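Local coordinates for protein putative phthiocerol dimycocerosate transporter LppX (Mycobacterium tuberculosis, PDB 2BYO) that probably carries phthiocerol dimycocerosates from the cell membrane toward the outer membrane, using a large hydrophobic cavity inside a U-shaped beta-half-barrel, at residues A[26-31]-A[145-150]; A[33-38]-A[179-184]; A[75-80]-A[92-97]. All blocks are in the same frame, centred on the assembly; numbering follows the deposited sequence.

Overall arrangement
Interactions 1 and 2 both join helix 22-36 to the half of the curved antiparallel sheet that holds strands 142-151 and 181-187; their centres lie 11 Å apart. H179 of interaction 2 packs on E27, Q30 and S31 of interaction 1, with S31 CB 3.1 Å from H179 O. Both line the lipid cavity: the docosahexaenoic acid touches I28 in the first, and T35, K36 and L181 in the second. Interaction 3 belongs to the other half, on the opposite side of the chain's centre, 32 Å from interaction 1 and 27 Å from interaction 2 (centres). Its C75 side chain is about 7 Å (nearest atoms) from a bound alpha-linolenic acid.

Interaction 1. Residues A[26-31]-A[145-150]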
ATOM      1  N   ALA A  26       7.709  17.720  -1.091  1.00 31.05           N
ATOM      2  CA  ALA A  26       8.547  17.472  -2.248  1.00 31.06           C
ATOM      3  C   ALA A  26       9.213  16.106  -2.131  1.00 30.42           C
ATOM      4  O   ALA A  26       9.272  15.359  -3.107  1.00 30.81           O
ATOM      5  CB  ALA A  26       9.590  18.564  -2.389  1.00 31.33           C
ATOM      6  N   GLU A  27       9.713  15.788  -0.938  1.00 29.42           N
ATOM      7  CA  GLU A  27      10.369  14.513  -0.697  1.00 27.85           C
ATOM      8  C   GLU A  27       9.391  13.355  -0.840  1.00 28.07           C
ATOM      9  O   GLU A  27       9.747  12.318  -1.393  1.00 25.85           O
ATOM     10  CB  GLU A  27      11.032  14.494   0.682  1.00 27.69           C
ATOM     11  CG  GLU A  27      11.833  13.229   1.009  1.00 27.25           C
ATOM     12  CD  GLU A  27      13.065  13.046   0.130  1.00 28.31           C
ATOM     13  OE1 GLU A  27      13.812  12.071   0.353  1.00 30.98           O
ATOM     14  OE2 GLU A  27      13.302  13.866  -0.777  1.00 26.82           O
ATOM     15  N   ILE A  28       8.160  13.522  -0.357  1.00 28.72           N
ATOM     16  CA  ILE A  28       7.146  12.476  -0.553  1.00 29.26           C
ATOM     17  C   ILE A  28       6.811  12.309  -2.047  1.00 29.78           C
ATOM     18  O   ILE A  28       6.658  11.185  -2.532  1.00 29.71           O
ATOM     19  CB  ILE A  28       5.851  12.752   0.233  1.00 29.94           C
ATOM     20  CG1 ILE A  28       6.134  12.780   1.739  1.00 28.53           C
ATOM     21  CG2 ILE A  28       4.796  11.680  -0.089  1.00 29.48           C
ATOM     22  CD1 ILE A  28       5.021  13.395   2.543  1.00 30.13           C
ATOM     23  N   ARG A  29       6.695  13.413  -2.777  1.00 31.44           N
ATOM     24  CA  ARG A  29       6.454  13.321  -4.221  1.00 34.98           C
ATOM     25  C   ARG A  29       7.577  12.591  -4.956  1.00 33.42           C
ATOM     26  O   ARG A  29       7.315  11.846  -5.895  1.00 34.16           O
ATOM     27  CB  ARG A  29       6.235  14.685  -4.849  1.00 37.33           C
ATOM     28  CG  ARG A  29       4.826  15.170  -4.732  1.00 42.72           C
ATOM     29  CD  ARG A  29       4.696  16.558  -5.324  1.00 46.12           C
ATOM     30  NE  ARG A  29       3.301  16.923  -5.574  1.00 52.83           N
ATOM     31  CZ  ARG A  29       2.622  17.886  -4.940  1.00 56.78           C
ATOM     32  NH1 ARG A  29       1.353  18.114  -5.279  1.00 59.56           N
ATOM     33  NH2 ARG A  29       3.184  18.633  -3.984  1.00 56.82           N
ATOM     34  N   GLN A  30       8.818  12.792  -4.524  1.00 32.61           N
ATOM     35  CA  GLN A  30       9.933  12.014  -5.059  1.00 32.42           C
ATOM     36  C   GLN A  30       9.721  10.498  -4.884  1.00 31.30           C
ATOM     37  O   GLN A  30      10.013   9.736  -5.808  1.00 29.74           O
ATOM     38  CB  GLN A  30      11.255  12.431  -4.421  1.00 31.73           C
ATOM     39  CG  GLN A  30      11.743  13.816  -4.813  1.00 33.95           C
ATOM     40  CD  GLN A  30      12.530  13.854  -6.127  1.00 37.46           C
ATOM     41  OE1 GLN A  30      12.863  12.822  -6.704  1.00 38.19           O
ATOM     42  NE2 GLN A  30      12.839  15.056  -6.590  1.00 39.78           N
ATOM     43  N   SER A  31       9.228  10.054  -3.720  1.00 30.54           N
ATOM     44  CA  SER A  31       9.007   8.611  -3.511  1.00 30.70           C
ATOM     45  C   SER A  31       7.819   8.097  -4.297  1.00 30.89           C
ATOM     46  O   SER A  31       7.846   6.966  -4.768  1.00 31.47           O
ATOM     47  CB  SER A  31       8.854   8.218  -2.029  1.00 30.52           C
ATOM     48  OG  SER A  31       7.621   8.661  -1.493  1.00 35.41           O
ATOM     49  N   THR A 145      14.050   8.077   5.581  1.00 28.46           N
ATOM     50  CA  THR A 145      13.523   9.267   6.224  1.00 28.24           C
ATOM     51  C   THR A 145      12.091   8.957   6.617  1.00 27.27           C
ATOM     52  O   THR A 145      11.279   8.574   5.763  1.00 24.87           O
ATOM     53  CB  THR A 145      13.533  10.445   5.237  1.00 29.75           C
ATOM     54  OG1 THR A 145      14.869  10.670   4.757  1.00 29.82           O
ATOM     55  CG2 THR A 145      13.005  11.692   5.883  1.00 30.56           C
ATOM     56  N   LYS A 146      11.795   9.095   7.906  1.00 26.99           N
ATOM     57  CA  LYS A 146      10.462   8.872   8.430  1.00 27.58           C
ATOM     58  C   LYS A 146       9.736  10.206   8.457  1.00 27.73           C
ATOM     59  O   LYS A 146      10.224  11.161   9.044  1.00 28.02           O
ATOM     60  CB  LYS A 146      10.529   8.277   9.835  1.00 29.05           C
ATOM     61  CG  LYS A 146       9.178   7.936  10.433  1.00 29.00           C
ATOM     62  CD  LYS A 146       9.317   7.534  11.895  1.00 31.97           C
ATOM     63  CE  LYS A 146       7.966   7.137  12.502  1.00 34.03           C
ATOM     64  NZ  LYS A 146       8.089   6.803  13.947  1.00 34.47           N
ATOM     65  N   ILE A 147       8.592  10.272   7.786  1.00 26.30           N
ATOM     66  CA  ILE A 147       7.785  11.477   7.745  1.00 26.84           C
ATOM     67  C   ILE A 147       6.361  11.098   8.090  1.00 26.75           C
ATOM     68  O   ILE A 147       5.777  10.225   7.455  1.00 24.84           O
ATOM     69  CB  ILE A 147       7.809  12.167   6.359  1.00 27.58           C
ATOM     70  CG1 ILE A 147       9.243  12.505   5.961  1.00 27.91           C
ATOM     71  CG2 ILE A 147       6.957  13.462   6.381  1.00 28.79           C
ATOM     72  CD1 ILE A 147       9.379  13.091   4.581  1.00 28.82           C
ATOM     73  N   THR A 148       5.820  11.756   9.109  1.00 26.95           N
ATOM     74  CA  THR A 148       4.447  11.558   9.525  1.00 28.87           C
ATOM     75  C   THR A 148       3.599  12.689   8.990  1.00 29.47           C
ATOM     76  O   THR A 148       4.097  13.759   8.675  1.00 30.04           O
ATOM     77  CB  THR A 148       4.318  11.543  11.059  1.00 30.25           C
ATOM     78  OG1 THR A 148       4.889  12.743  11.597  1.00 31.67           O
ATOM     79  CG2 THR A 148       5.036  10.347  11.645  1.00 31.83           C
ATOM     80  N   GLY A 149       2.302  12.458   8.928  1.00 31.28           N
ATOM     81  CA  GLY A 149       1.373  13.454   8.404  1.00 33.30           C
ATOM     82  C   GLY A 149      -0.038  13.012   8.696  1.00 34.91           C
ATOM     83  O   GLY A 149      -0.249  11.891   9.155  1.00 35.47           O
ATOM     84  N   THR A 150      -0.996  13.891   8.431  1.00 36.60           N
ATOM     85  CA  THR A 150      -2.394  13.600   8.671  1.00 38.90           C
ATOM     86  C   THR A 150      -3.137  13.621   7.330  1.00 40.63           C
ATOM     87  O   THR A 150      -3.016  14.569   6.559  1.00 40.44           O
ATOM     88  CB  THR A 150      -2.963  14.593   9.689  1.00 40.69           C
ATOM     89  OG1 THR A 150      -2.359  14.329  10.964  1.00 39.07           O
ATOM     90  CG2 THR A 150      -4.487  14.487   9.809  1.00 43.10           C
TER
HETATM   91  O   HOH W   1      14.785  10.425   2.001  1.00 30.07           O
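The hydroxyl of T145 has two partners, a water that also reaches E27 and the side-chain amide of Q175. The water lies 2.8 Å from T145 OG1. Its second approach, to E27 OE1, is unusually short, so the bridge between the carboxylate at the helix surface and the start of the strand segment is doubtful in detail. E27 is led there by its first torsion, which sets CG opposite the backbone N (chi1 -176°) and sends the chain out toward the sheet. The aliphatic part of E27 meets I147, with E27 CG 4.3 Å from I147 CD1.

The same I147 CD1 also touches the neighbouring helix side chain, lying 4.3 Å from I28 CG1. I28 CD1 comes alongside the other methyl, 4.3 Å from I147 CG2. The two isoleucines therefore touch through both branches of I147, yet the contact is slight, with 137 Å² buried in all between the two segments. Helix 22-36 lies over the inner side of the U-shaped beta-half-barrel, here against strand 142-151. I28 faces inward; its side chain also packs on L131 of strand 129-139 and comes within about 4 Å (nearest atoms) of the docosahexaenoic acid.

One turn on, S31 turns its hydroxyl back into its own helix, S31 OG donating to I28 O over 2.9 Å with the donor tilted 16° from the carbonyl plane.

Interaction 2. Residues A[33-38]-A[179-184]. With HXA (docosa-4,7,10,13,16,19-hexaenoic acid), chain I.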
ATOM      1  N   ASP A  33       6.743   9.362  -7.195  1.00 33.86           N
ATOM      2  CA  ASP A  33       7.228   9.287  -8.573  1.00 35.08           C
ATOM      3  C   ASP A  33       8.118   8.064  -8.803  1.00 34.23           C
ATOM      4  O   ASP A  33       7.998   7.398  -9.825  1.00 35.21           O
ATOM      5  CB  ASP A  33       7.974  10.558  -8.960  1.00 36.91           C
ATOM      6  CG  ASP A  33       7.048  11.750  -9.120  1.00 39.45           C
ATOM      7  OD1 ASP A  33       5.822  11.556  -9.294  1.00 42.35           O
ATOM      8  OD2 ASP A  33       7.550  12.882  -9.081  1.00 43.11           O
ATOM      9  N   ALA A  34       8.987   7.750  -7.848  1.00 32.70           N
ATOM     10  CA  ALA A  34       9.792   6.537  -7.951  1.00 32.49           C
ATOM     11  C   ALA A  34       8.876   5.315  -7.994  1.00 31.62           C
ATOM     12  O   ALA A  34       9.065   4.425  -8.811  1.00 31.13           O
ATOM     13  CB  ALA A  34      10.781   6.443  -6.808  1.00 31.66           C
ATOM     14  N   THR A  35       7.852   5.306  -7.147  1.00 30.86           N
ATOM     15  CA  THR A  35       6.882   4.218  -7.122  1.00 31.11           C
ATOM     16  C   THR A  35       6.145   4.074  -8.456  1.00 32.74           C
ATOM     17  O   THR A  35       5.976   2.958  -8.966  1.00 32.30           O
ATOM     18  CB  THR A  35       5.875   4.402  -5.960  1.00 30.90           C
ATOM     19  OG1 THR A  35       6.595   4.465  -4.725  1.00 30.26           O
ATOM     20  CG2 THR A  35       4.896   3.259  -5.894  1.00 30.62           C
ATOM     21  N   LYS A  36       5.706   5.200  -9.011  1.00 34.13           N
ATOM     22  CA  LYS A  36       5.032   5.209 -10.304  1.00 36.67           C
ATOM     23  C   LYS A  36       5.889   4.651 -11.461  1.00 36.16           C
ATOM     24  O   LYS A  36       5.354   4.074 -12.410  1.00 37.38           O
ATOM     25  CB  LYS A  36       4.590   6.628 -10.662  1.00 39.05           C
ATOM     26  CG  LYS A  36       3.302   7.058 -10.021  1.00 42.23           C
ATOM     27  CD  LYS A  36       2.767   8.340 -10.704  1.00 45.29           C
ATOM     28  CE  LYS A  36       1.441   8.813 -10.092  1.00 47.53           C
ATOM     29  NZ  LYS A  36       0.862  10.005 -10.819  1.00 51.70           N
ATOM     30  N   GLY A  37       7.203   4.846 -11.381  1.00 34.68           N
ATOM     31  CA  GLY A  37       8.128   4.412 -12.429  1.00 35.50           C
ATOM     32  C   GLY A  37       8.574   2.957 -12.383  1.00 33.89           C
ATOM     33  O   GLY A  37       9.301   2.507 -13.266  1.00 34.38           O
ATOM     34  N   LEU A  38       8.158   2.223 -11.360  1.00 32.89           N
ATOM     35  CA  LEU A  38       8.546   0.815 -11.193  1.00 31.73           C
ATOM     36  C   LEU A  38       7.959  -0.098 -12.266  1.00 32.98           C
ATOM     37  O   LEU A  38       6.802   0.052 -12.662  1.00 33.19           O
ATOM     38  CB  LEU A  38       8.094   0.307  -9.817  1.00 30.60           C
ATOM     39  CG  LEU A  38       8.787   0.931  -8.610  1.00 29.45           C
ATOM     40  CD1 LEU A  38       8.057   0.577  -7.324  1.00 29.86           C
ATOM     41  CD2 LEU A  38      10.240   0.478  -8.538  1.00 28.97           C
ATOM     42  N   HIS A 179      14.963   7.097  -3.605  1.00 27.57           N
ATOM     43  CA  HIS A 179      13.688   7.608  -3.064  1.00 27.04           C
ATOM     44  C   HIS A 179      12.606   6.533  -2.950  1.00 26.72           C
ATOM     45  O   HIS A 179      11.424   6.844  -2.986  1.00 26.20           O
ATOM     46  CB  HIS A 179      13.175   8.788  -3.896  1.00 28.03           C
ATOM     47  CG  HIS A 179      13.990  10.036  -3.743  1.00 28.47           C
ATOM     48  ND1 HIS A 179      14.882  10.464  -4.698  1.00 29.56           N
ATOM     49  CD2 HIS A 179      14.040  10.949  -2.747  1.00 29.34           C
ATOM     50  CE1 HIS A 179      15.454  11.582  -4.298  1.00 31.34           C
ATOM     51  NE2 HIS A 179      14.957  11.903  -3.119  1.00 32.28           N
ATOM     52  N   HIS A 180      13.000   5.272  -2.796  1.00 26.19           N
ATOM     53  CA  HIS A 180      12.016   4.189  -2.744  1.00 26.39           C
ATOM     54  C   HIS A 180      11.085   4.430  -1.572  1.00 25.70           C
ATOM     55  O   HIS A 180      11.531   4.845  -0.502  1.00 25.32           O
ATOM     56  CB  HIS A 180      12.669   2.821  -2.548  1.00 25.96           C
ATOM     57  CG  HIS A 180      13.342   2.284  -3.768  1.00 26.52           C
ATOM     58  ND1 HIS A 180      14.520   1.564  -3.707  1.00 27.22           N
ATOM     59  CD2 HIS A 180      13.001   2.348  -5.075  1.00 25.72           C
ATOM     60  CE1 HIS A 180      14.874   1.211  -4.930  1.00 28.42           C
ATOM     61  NE2 HIS A 180      13.968   1.668  -5.777  1.00 26.98           N
ATOM     62  N   LEU A 181       9.802   4.175  -1.781  1.00 25.29           N
ATOM     63  CA  LEU A 181       8.847   4.200  -0.687  1.00 26.23           C
ATOM     64  C   LEU A 181       8.947   2.851   0.024  1.00 25.60           C
ATOM     65  O   LEU A 181       8.209   1.909  -0.300  1.00 25.96           O
ATOM     66  CB  LEU A 181       7.432   4.462  -1.217  1.00 26.75           C
ATOM     67  CG  LEU A 181       6.343   4.633  -0.147  1.00 27.53           C
ATOM     68  CD1 LEU A 181       6.646   5.790   0.818  1.00 28.47           C
ATOM     69  CD2 LEU A 181       4.987   4.868  -0.823  1.00 30.16           C
ATOM     70  N   VAL A 182       9.885   2.747   0.962  1.00 24.86           N
ATOM     71  CA  VAL A 182      10.183   1.460   1.610  1.00 24.42           C
ATOM     72  C   VAL A 182       8.966   0.991   2.418  1.00 24.95           C
ATOM     73  O   VAL A 182       8.585  -0.186   2.381  1.00 24.80           O
ATOM     74  CB  VAL A 182      11.441   1.554   2.512  1.00 24.26           C
ATOM     75  CG1 VAL A 182      11.723   0.217   3.202  1.00 24.68           C
ATOM     76  CG2 VAL A 182      12.644   1.986   1.700  1.00 24.71           C
ATOM     77  N   ARG A 183       8.335   1.930   3.112  1.00 24.13           N
ATOM     78  CA  ARG A 183       7.164   1.622   3.895  1.00 25.35           C
ATOM     79  C   ARG A 183       6.191   2.804   3.962  1.00 25.69           C
ATOM     80  O   ARG A 183       6.583   3.984   3.893  1.00 24.21           O
ATOM     81  CB  ARG A 183       7.600   1.174   5.300  1.00 25.47           C
ATOM     82  CG  ARG A 183       6.486   0.743   6.258  1.00 26.35           C
ATOM     83  CD  ARG A 183       7.070   0.095   7.514  1.00 27.43           C
ATOM     84  NE  ARG A 183       7.615  -1.231   7.218  1.00 28.27           N
ATOM     85  CZ  ARG A 183       8.328  -1.962   8.067  1.00 30.95           C
ATOM     86  NH1 ARG A 183       8.627  -1.502   9.275  1.00 30.75           N
ATOM     87  NH2 ARG A 183       8.759  -3.165   7.699  1.00 32.94           N
ATOM     88  N   ALA A 184       4.914   2.456   4.081  1.00 26.68           N
ATOM     89  CA  ALA A 184       3.847   3.413   4.307  1.00 27.51           C
ATOM     90  C   ALA A 184       2.831   2.770   5.226  1.00 28.30           C
ATOM     91  O   ALA A 184       2.512   1.593   5.081  1.00 28.81           O
ATOM     92  CB  ALA A 184       3.208   3.797   2.992  1.00 28.47           C
TER
HETATM   93  C1  HXA I1215       0.504   4.131 -10.546  1.00 70.40           C
HETATM   94  O1  HXA I1215      -0.034   4.407 -11.646  1.00 71.15           O
HETATM   95  O2  HXA I1215       0.216   4.720  -9.480  1.00 69.76           O
HETATM   96  C2  HXA I1215       1.560   3.044 -10.524  1.00 69.84           C
HETATM   97  C3  HXA I1215       1.389   2.115  -9.318  1.00 69.49           C
HETATM   98  C4  HXA I1215       1.854   0.689  -9.636  1.00 68.07           C
HETATM   99  C5  HXA I1215       3.113   0.271  -8.870  1.00 67.01           C
HETATM  100  C6  HXA I1215       2.828  -0.770  -7.782  1.00 65.01           C
HETATM  101  C7  HXA I1215       3.099  -0.236  -6.382  1.00 63.06           C
HETATM  102  C8  HXA I1215       2.189  -0.896  -5.353  1.00 62.45           C
HETATM  103  C9  HXA I1215       2.485  -0.374  -3.946  1.00 61.84           C
HETATM  104  C10 HXA I1215       1.399   0.559  -3.404  1.00 60.85           C
HETATM  105  C11 HXA I1215       1.700   2.042  -3.636  1.00 61.03           C
HETATM  106  C12 HXA I1215       2.143   2.767  -2.363  1.00 60.01           C
HETATM  107  C13 HXA I1215       0.962   3.299  -1.541  1.00 59.76           C
HETATM  108  C14 HXA I1215       0.776   4.817  -1.659  1.00 59.21           C
HETATM  109  C15 HXA I1215       0.927   5.520  -0.308  1.00 58.71           C
HETATM  110  C16 HXA I1215       0.604   7.006  -0.436  1.00 57.16           C
HETATM  111  C17 HXA I1215       1.195   7.826   0.707  1.00 55.96           C
HETATM  112  C18 HXA I1215       0.358   9.086   0.953  1.00 54.78           C
HETATM  113  C19 HXA I1215       1.149  10.200   1.636  1.00 52.96           C
HETATM  114  C20 HXA I1215       1.177  10.022   3.150  1.00 51.30           C
HETATM  115  C21 HXA I1215       1.923  11.166   3.835  1.00 50.26           C
HETATM  116  C22 HXA I1215       2.448  10.805   5.214  1.00 48.30           C
HETATM  117  O   HOH W   2       9.056   3.063  -4.296  1.00 28.17           O
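T35 and L181 cross obliquely, the hydroxyl of the threonine meeting the first carbon of the leucine: T35 OG1 lies 3.6 Å from L181 CB. The two branches of T35 have different tasks. With OG1 beside the backbone N (chi1 -58°), the hydroxyl donates back to S31 O one turn earlier and also accepts a bond from a water at 2.9 Å; that water accepts from the backbone, 2.8 Å from L181 N. The methyl branch faces the cavity, T35 CG2 being 4.0 Å from C7 of the docosahexaenoic acid.

L181 joins it on the same ligand. Its CG stands opposite its own backbone N (chi1 -175°), and L181 CD2 comes to 3.9 Å from C12 of the fatty acid, so helix and strand each press a methyl on the lipid chain while the water bridges the polar atoms behind them. Toward the carboxylate end, K36 meets the ligand with its aliphatic root, K36 CG being 3.9 Å from O2 of the acid. Away from the lipid, A34 directs its methyl at the backbone carbonyl of the loop before the strand, A34 CB lying 3.9 Å from H179 O.

L181 is the centre of an inverse gamma turn, and V182 with R183 forms a classic beta bulge opposite W172. H180 binds a zinc ion through NE2 and stacks its ring on W200. The last turn of helix 22-36 rests on the entry to strand 181-187, between strand 167-174, whose V171 touches L181, and strand 191-198, whose Q197 touches T35, L38 and L181.

Interaction 3. Residues A[75-80]-A[92-97]; sequences CTYNDE and ISVKLF
V94 meets both C75 and Y77, with a different methyl for each. C75 SG is 3.8 Å from V94 CG1, and V94 CG2 lies over one face of the Y77 ring, 4.4 Å from its CD2. L96 adds a third apolar touch, L96 CD1 standing 4.1 Å from Y77 CE2, with the two side chains crossing at about a right angle. CG of Y77 lies opposite its backbone N (chi1 168°), which carries the ring over toward V94 and L96. The face of the ring opposite V94 is occupied by N78, whose CG is 3.7 Å above the plane and offset toward the rim, so the tyrosine is held between its own turn and the facing strand.

C75 and Y77 alternate with T76 along strand 70-77, as V94 and L96 do with K95 along strand 91-96, which brings all four to the same side of the sheet. The two strands are not neighbours: strand 83-88 runs between them. Their short axes make an angle of 79°, consistent with the strong twist and curl of the half-barrel, which probably bring the side chains together. V83 of the intervening strand touches both C75 and V94, and L103 of strand 99-105 packs on Y77 and V94.

Y77 also opens a type I' turn to E80, closed by backbone bonds in both directions. On the outer face, K95 touches the oxaloacetate.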
ATOM      1  N   CYS A  75      -1.720 -14.687   0.891  1.00 26.90           N
ATOM      2  CA  CYS A  75      -2.395 -13.794   1.819  1.00 28.28           C
ATOM      3  C   CYS A  75      -3.025 -14.545   2.978  1.00 28.25           C
ATOM      4  O   CYS A  75      -3.112 -15.773   2.974  1.00 28.84           O
ATOM      5  CB  CYS A  75      -3.458 -12.956   1.092  1.00 27.59           C
ATOM      6  SG  CYS A  75      -4.936 -13.814   0.569  1.00 30.70           S
ATOM      7  N   THR A  76      -3.433 -13.778   3.973  1.00 29.58           N
ATOM      8  CA  THR A  76      -4.263 -14.270   5.055  1.00 30.96           C
ATOM      9  C   THR A  76      -5.645 -13.695   4.773  1.00 32.03           C
ATOM     10  O   THR A  76      -5.807 -12.468   4.731  1.00 31.94           O
ATOM     11  CB  THR A  76      -3.731 -13.811   6.431  1.00 31.21           C
ATOM     12  OG1 THR A  76      -2.436 -14.387   6.654  1.00 29.44           O
ATOM     13  CG2 THR A  76      -4.667 -14.245   7.556  1.00 33.97           C
ATOM     14  N   TYR A  77      -6.613 -14.586   4.567  1.00 33.82           N
ATOM     15  CA  TYR A  77      -7.976 -14.236   4.196  1.00 35.56           C
ATOM     16  C   TYR A  77      -8.951 -14.919   5.149  1.00 37.89           C
ATOM     17  O   TYR A  77      -8.943 -16.144   5.284  1.00 37.87           O
ATOM     18  CB  TYR A  77      -8.266 -14.672   2.749  1.00 35.88           C
ATOM     19  CG  TYR A  77      -9.734 -14.592   2.391  1.00 37.85           C
ATOM     20  CD1 TYR A  77     -10.344 -13.369   2.144  1.00 39.13           C
ATOM     21  CD2 TYR A  77     -10.518 -15.740   2.317  1.00 40.53           C
ATOM     22  CE1 TYR A  77     -11.689 -13.285   1.841  1.00 41.35           C
ATOM     23  CE2 TYR A  77     -11.870 -15.661   2.007  1.00 42.73           C
ATOM     24  CZ  TYR A  77     -12.443 -14.428   1.775  1.00 43.02           C
ATOM     25  OH  TYR A  77     -13.775 -14.343   1.470  1.00 46.25           O
ATOM     26  N   ASN A  78      -9.793 -14.123   5.803  1.00 40.00           N
ATOM     27  CA  ASN A  78     -10.721 -14.612   6.815  1.00 42.41           C
ATOM     28  C   ASN A  78     -10.044 -15.530   7.837  1.00 42.30           C
ATOM     29  O   ASN A  78     -10.600 -16.553   8.239  1.00 43.53           O
ATOM     30  CB  ASN A  78     -11.919 -15.298   6.138  1.00 44.09           C
ATOM     31  CG  ASN A  78     -12.868 -14.300   5.471  1.00 47.51           C
ATOM     32  OD1 ASN A  78     -12.676 -13.078   5.546  1.00 48.43           O
ATOM     33  ND2 ASN A  78     -13.904 -14.820   4.826  1.00 50.14           N
ATOM     34  N   ASP A  79      -8.836 -15.141   8.237  1.00 43.70           N
ATOM     35  CA  ASP A  79      -8.001 -15.849   9.216  1.00 44.74           C
ATOM     36  C   ASP A  79      -7.378 -17.143   8.710  1.00 42.36           C
ATOM     37  O   ASP A  79      -6.717 -17.837   9.471  1.00 43.62           O
ATOM     38  CB  ASP A  79      -8.746 -16.101  10.531  1.00 48.82           C
ATOM     39  CG  ASP A  79      -8.968 -14.838  11.318  1.00 54.82           C
ATOM     40  OD1 ASP A  79      -8.037 -14.002  11.391  1.00 58.97           O
ATOM     41  OD2 ASP A  79     -10.076 -14.684  11.874  1.00 61.91           O
ATOM     42  N   GLU A  80      -7.574 -17.460   7.437  1.00 40.16           N
ATOM     43  CA  GLU A  80      -6.881 -18.572   6.814  1.00 37.99           C
ATOM     44  C   GLU A  80      -5.572 -18.036   6.252  1.00 36.76           C
ATOM     45  O   GLU A  80      -5.578 -17.171   5.388  1.00 36.95           O
ATOM     46  CB  GLU A  80      -7.722 -19.175   5.690  1.00 36.64           C
ATOM     47  CG  GLU A  80      -7.077 -20.353   4.957  1.00 35.61           C
ATOM     48  CD  GLU A  80      -7.128 -21.662   5.736  1.00 36.84           C
ATOM     49  OE1 GLU A  80      -7.620 -21.696   6.890  1.00 34.92           O
ATOM     50  OE2 GLU A  80      -6.658 -22.675   5.179  1.00 35.47           O
ATOM     51  N   ILE A  92      -9.595  -9.610  -8.748  1.00 44.21           N
ATOM     52  CA  ILE A  92      -8.833  -9.879  -7.532  1.00 41.84           C
ATOM     53  C   ILE A  92      -9.386 -11.186  -6.985  1.00 40.55           C
ATOM     54  O   ILE A  92     -10.581 -11.271  -6.704  1.00 41.63           O
ATOM     55  CB  ILE A  92      -9.037  -8.754  -6.493  1.00 41.24           C
ATOM     56  CG1 ILE A  92      -8.502  -7.420  -7.042  1.00 43.75           C
ATOM     57  CG2 ILE A  92      -8.367  -9.098  -5.169  1.00 39.02           C
ATOM     58  CD1 ILE A  92      -8.978  -6.198  -6.258  1.00 45.37           C
ATOM     59  N   SER A  93      -8.526 -12.194  -6.846  1.00 39.43           N
ATOM     60  CA  SER A  93      -8.947 -13.563  -6.518  1.00 38.63           C
ATOM     61  C   SER A  93      -8.078 -14.224  -5.438  1.00 36.64           C
ATOM     62  O   SER A  93      -6.908 -13.874  -5.265  1.00 35.22           O
ATOM     63  CB  SER A  93      -8.888 -14.431  -7.771  1.00 39.97           C
ATOM     64  OG  SER A  93      -9.741 -13.937  -8.794  1.00 44.83           O
ATOM     65  N   VAL A  94      -8.679 -15.178  -4.723  1.00 37.25           N
ATOM     66  CA  VAL A  94      -7.993 -16.036  -3.747  1.00 35.71           C
ATOM     67  C   VAL A  94      -8.392 -17.496  -3.999  1.00 35.60           C
ATOM     68  O   VAL A  94      -9.464 -17.765  -4.525  1.00 36.05           O
ATOM     69  CB  VAL A  94      -8.310 -15.669  -2.265  1.00 35.65           C
ATOM     70  CG1 VAL A  94      -7.775 -14.303  -1.927  1.00 37.55           C
ATOM     71  CG2 VAL A  94      -9.803 -15.735  -1.974  1.00 38.02           C
ATOM     72  N   LYS A  95      -7.502 -18.420  -3.643  1.00 35.11           N
ATOM     73  CA  LYS A  95      -7.723 -19.851  -3.829  1.00 34.59           C
ATOM     74  C   LYS A  95      -8.018 -20.496  -2.477  1.00 33.69           C
ATOM     75  O   LYS A  95      -7.199 -20.444  -1.547  1.00 33.99           O
ATOM     76  CB  LYS A  95      -6.504 -20.508  -4.476  1.00 33.89           C
ATOM     77  CG  LYS A  95      -6.724 -21.941  -4.966  1.00 36.81           C
ATOM     78  CD  LYS A  95      -5.431 -22.531  -5.519  1.00 37.19           C
ATOM     79  CE  LYS A  95      -5.662 -23.909  -6.094  1.00 42.03           C
ATOM     80  NZ  LYS A  95      -4.405 -24.509  -6.632  1.00 43.43           N
ATOM     81  N   LEU A  96      -9.203 -21.081  -2.376  1.00 34.29           N
ATOM     82  CA  LEU A  96      -9.610 -21.832  -1.201  1.00 33.86           C
ATOM     83  C   LEU A  96      -9.819 -23.281  -1.595  1.00 33.28           C
ATOM     84  O   LEU A  96     -10.673 -23.616  -2.430  1.00 32.86           O
ATOM     85  CB  LEU A  96     -10.880 -21.258  -0.609  1.00 35.26           C
ATOM     86  CG  LEU A  96     -10.768 -19.821  -0.120  1.00 35.72           C
ATOM     87  CD1 LEU A  96     -12.157 -19.321   0.237  1.00 39.58           C
ATOM     88  CD2 LEU A  96      -9.835 -19.733   1.067  1.00 36.89           C
ATOM     89  N   PHE A  97      -9.021 -24.138  -0.971  1.00 32.03           N
ATOM     90  CA  PHE A  97      -8.957 -25.547  -1.313  1.00 31.53           C
ATOM     91  C   PHE A  97      -8.519 -25.644  -2.765  1.00 31.19           C
ATOM     92  O   PHE A  97      -7.457 -25.135  -3.070  1.00 30.25           O
ATOM     93  CB  PHE A  97     -10.262 -26.276  -0.963  1.00 32.66           C
ATOM     94  CG  PHE A  97     -10.045 -27.706  -0.608  1.00 32.14           C
ATOM     95  CD1 PHE A  97      -9.553 -28.038   0.637  1.00 32.29           C
ATOM     96  CD2 PHE A  97     -10.258 -28.710  -1.530  1.00 32.98           C
ATOM     97  CE1 PHE A  97      -9.318 -29.354   0.977  1.00 32.83           C
ATOM     98  CE2 PHE A  97     -10.020 -30.034  -1.195  1.00 34.36           C
ATOM     99  CZ  PHE A  97      -9.548 -30.346   0.073  1.00 32.59           C
TER